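Local coordinates for protein CCMAN5 (Cellulosimicrobium cellulans, PDB 2XSG) that hydrolyses alpha-mannosidic linkages as a family 92 glycosidase and probably uncaps mannose-6-phosphate on yeast-made glycoproteins, at residues V411-K419 and T681-V689. Residues are numbered along the deposited sequence; the frame is centred on the assembly and turned at random.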
loop_
_atom_site.group_PDB
_atom_site.type_symbol
_atom_site.label_atom_id
_atom_site.label_comp_id
_atom_site.label_asym_id
_atom_site.label_seq_id
_atom_site.Cartn_x
_atom_site.Cartn_y
_atom_site.Cartn_z
ATOM N N VAL A 411 9.358 1.008 14.078
ATOM C CA VAL A 411 10.093 -0.049 13.386
ATOM C C VAL A 411 10.621 0.498 12.071
ATOM O O VAL A 411 11.761 0.238 11.709
ATOM C CB VAL A 411 9.187 -1.282 13.150
ATOM C CG1 VAL A 411 9.902 -2.361 12.310
ATOM C CG2 VAL A 411 8.727 -1.865 14.524
ATOM N N VAL A 412 9.788 1.274 11.376
ATOM C CA VAL A 412 10.157 1.867 10.095
ATOM C C VAL A 412 11.315 2.873 10.254
ATOM O O VAL A 412 12.256 2.891 9.440
ATOM C CB VAL A 412 8.936 2.563 9.421
ATOM C CG1 VAL A 412 9.337 3.180 8.087
ATOM C CG2 VAL A 412 7.762 1.560 9.239
ATOM N N VAL A 413 11.242 3.711 11.289
ATOM C CA VAL A 413 12.319 4.678 11.563
ATOM C C VAL A 413 13.604 3.904 11.868
ATOM O O VAL A 413 14.683 4.223 11.355
ATOM C CB VAL A 413 11.977 5.656 12.742
ATOM C CG1 VAL A 413 13.170 6.583 13.024
ATOM C CG2 VAL A 413 10.754 6.506 12.408
ATOM N N ALA A 414 13.472 2.885 12.700
ATOM C CA ALA A 414 14.599 2.022 13.075
ATOM C C ALA A 414 15.203 1.320 11.864
ATOM O O ALA A 414 16.393 1.033 11.849
ATOM C CB ALA A 414 14.146 1.002 14.103
ATOM N N ASP A 415 14.366 1.039 10.862
ATOM C CA ASP A 415 14.789 0.405 9.614
ATOM C C ASP A 415 15.829 1.263 8.895
ATOM O O ASP A 415 16.857 0.749 8.452
ATOM C CB ASP A 415 13.578 0.151 8.696
ATOM C CG ASP A 415 13.899 -0.779 7.539
ATOM O OD1 ASP A 415 13.797 -2.012 7.720
ATOM O OD2 ASP A 415 14.249 -0.282 6.448
ATOM N N ALA A 416 15.560 2.562 8.788
ATOM C CA ALA A 416 16.519 3.512 8.189
ATOM C C ALA A 416 17.776 3.666 9.040
ATOM O O ALA A 416 18.895 3.676 8.521
ATOM C CB ALA A 416 15.861 4.854 7.950
ATOM N N ILE A 417 17.611 3.760 10.354
ATOM C CA ILE A 417 18.780 3.850 11.222
ATOM C C ILE A 417 19.651 2.594 11.110
ATOM O O ILE A 417 20.850 2.696 10.919
ATOM C CB ILE A 417 18.410 4.152 12.699
ATOM C CG1 ILE A 417 17.670 5.497 12.808
ATOM C CG2 ILE A 417 19.680 4.135 13.568
ATOM C CD1 ILE A 417 16.968 5.753 14.168
ATOM N N ALA A 418 19.054 1.406 11.205
ATOM C CA ALA A 418 19.849 0.171 11.113
ATOM C C ALA A 418 20.565 0.099 9.764
ATOM O O ALA A 418 21.682 -0.427 9.675
ATOM C CB ALA A 418 18.982 -1.058 11.338
ATOM N N LYS A 419 19.924 0.645 8.729
ATOM C CA LYS A 419 20.487 0.681 7.371
ATOM C C LYS A 419 21.514 1.803 7.142
ATOM O O LYS A 419 21.979 1.986 6.019
ATOM C CB LYS A 419 19.373 0.755 6.305
ATOM C CG LYS A 419 18.736 -0.590 5.964
ATOM C CD LYS A 419 17.524 -0.442 5.047
ATOM C CE LYS A 419 16.853 -1.780 4.791
ATOM N NZ LYS A 419 16.106 -2.323 5.969
ATOM N N THR A 681 13.358 -9.241 9.146
ATOM C CA THR A 681 13.482 -8.253 10.207
ATOM C C THR A 681 13.482 -6.847 9.626
ATOM O O THR A 681 14.529 -6.344 9.218
ATOM C CB THR A 681 14.759 -8.502 11.039
ATOM O OG1 THR A 681 14.807 -9.884 11.401
ATOM C CG2 THR A 681 14.752 -7.662 12.299
ATOM N N ALA A 682 12.294 -6.238 9.552
ATOM C CA ALA A 682 12.181 -4.810 9.347
ATOM C C ALA A 682 12.781 -4.184 10.597
ATOM O O ALA A 682 12.659 -4.738 11.696
ATOM C CB ALA A 682 10.729 -4.410 9.196
ATOM N N GLY A 683 13.449 -3.053 10.433
ATOM C CA GLY A 683 14.148 -2.440 11.549
ATOM C C GLY A 683 15.541 -3.010 11.735
ATOM O O GLY A 683 16.172 -2.798 12.770
ATOM N N SER A 684 16.016 -3.752 10.746
ATOM C CA SER A 684 17.414 -4.198 10.705
ATOM C C SER A 684 17.955 -3.840 9.320
ATOM O O SER A 684 17.238 -3.242 8.514
ATOM C CB SER A 684 17.525 -5.706 10.949
ATOM O OG SER A 684 17.224 -6.432 9.779
ATOM N N SER A 685 19.199 -4.201 9.041
ATOM C CA SER A 685 19.774 -3.925 7.733
ATOM C C SER A 685 19.816 -5.179 6.864
ATOM O O SER A 685 20.426 -5.176 5.796
ATOM C CB SER A 685 21.167 -3.317 7.885
ATOM O OG SER A 685 22.017 -4.187 8.606
ATOM N N GLN A 686 19.150 -6.241 7.311
ATOM C CA GLN A 686 19.252 -7.549 6.617
ATOM C C GLN A 686 18.071 -7.949 5.719
ATOM O O GLN A 686 16.918 -7.540 5.955
ATOM C CB GLN A 686 19.548 -8.656 7.626
ATOM C CG GLN A 686 20.979 -8.574 8.171
ATOM C CD GLN A 686 21.352 -9.770 9.020
ATOM O OE1 GLN A 686 22.439 -9.800 9.605
ATOM N NE2 GLN A 686 20.476 -10.766 9.085
ATOM N N PHE A 687 18.381 -8.752 4.695
ATOM C CA PHE A 687 17.376 -9.331 3.807
ATOM C C PHE A 687 17.644 -10.806 3.679
ATOM O O PHE A 687 18.804 -11.204 3.615
ATOM C CB PHE A 687 17.384 -8.649 2.444
ATOM C CG PHE A 687 17.046 -7.201 2.521
ATOM C CD1 PHE A 687 15.722 -6.793 2.521
ATOM C CD2 PHE A 687 18.045 -6.244 2.653
ATOM C CE1 PHE A 687 15.394 -5.462 2.632
ATOM C CE2 PHE A 687 17.726 -4.882 2.766
ATOM C CZ PHE A 687 16.396 -4.500 2.743
ATOM N N GLN A 688 16.576 -11.603 3.683
ATOM C CA GLN A 688 16.681 -13.043 3.498
ATOM C C GLN A 688 16.584 -13.438 2.023
ATOM O O GLN A 688 15.741 -12.907 1.274
ATOM C CB GLN A 688 15.610 -13.781 4.316
ATOM C CG GLN A 688 15.824 -13.704 5.854
ATOM C CD GLN A 688 16.999 -14.552 6.321
ATOM O OE1 GLN A 688 17.231 -15.657 5.801
ATOM N NE2 GLN A 688 17.753 -14.041 7.301
ATOM N N VAL A 689 17.425 -14.402 1.636
ATOM C CA VAL A 689 17.475 -14.918 0.276
ATOM C C VAL A 689 16.297 -15.854 0.033
ATOM O O VAL A 689 15.996 -16.720 0.869
ATOM C CB VAL A 689 18.809 -15.647 -0.001
ATOM C CG1 VAL A 689 18.740 -16.444 -1.304
ATOM C CG2 VAL A 689 19.956 -14.635 -0.059
HETATM O O HOH W 1 15.317 -5.226 6.286
#
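Asp415 and Lys419, one helical turn apart, receive the 681-684 turn and show how a buried ion pair can secure a loop against a helix. The backbone N of Gly683 donates a nearly straight bond (169°) to the anti lone pair of Asp415 OD1, 2.9 Å away. Lys419 NZ lies 2.8 Å from Asp415 OD2 in a salt bridge and donates to Ser684 O at 2.9 Å, approaching that carbonyl almost end-on. The lysine chain is extended until chi4 (72°), where it bends to bring NZ round to these acceptors; its CE comes 3.4 Å from Phe687 CZ, the two side chains crossing at about a right angle. Gly683 packs closely on the helix, its CA 3.6 Å from Val411 O; at phi 85° a CB would press against Ala682 O, which calls for glycine. Alongside, Ala418 CB packs on Ser684 CA, and Val411 CG1 on Ala682 CB. A water accepting from NZ donates to Thr681 O and Gln686 O; farther out, Tyr371 and Ser361 hydroxyls bond the Asp415 carboxylate. Ser684 OG donates to Thr681 O and accepts from Gln686 N, bracing a type II beta turn and closing an ST turn; their loop joins strand 686-689 and lies against helix 409-418 within the family 92 catalytic region.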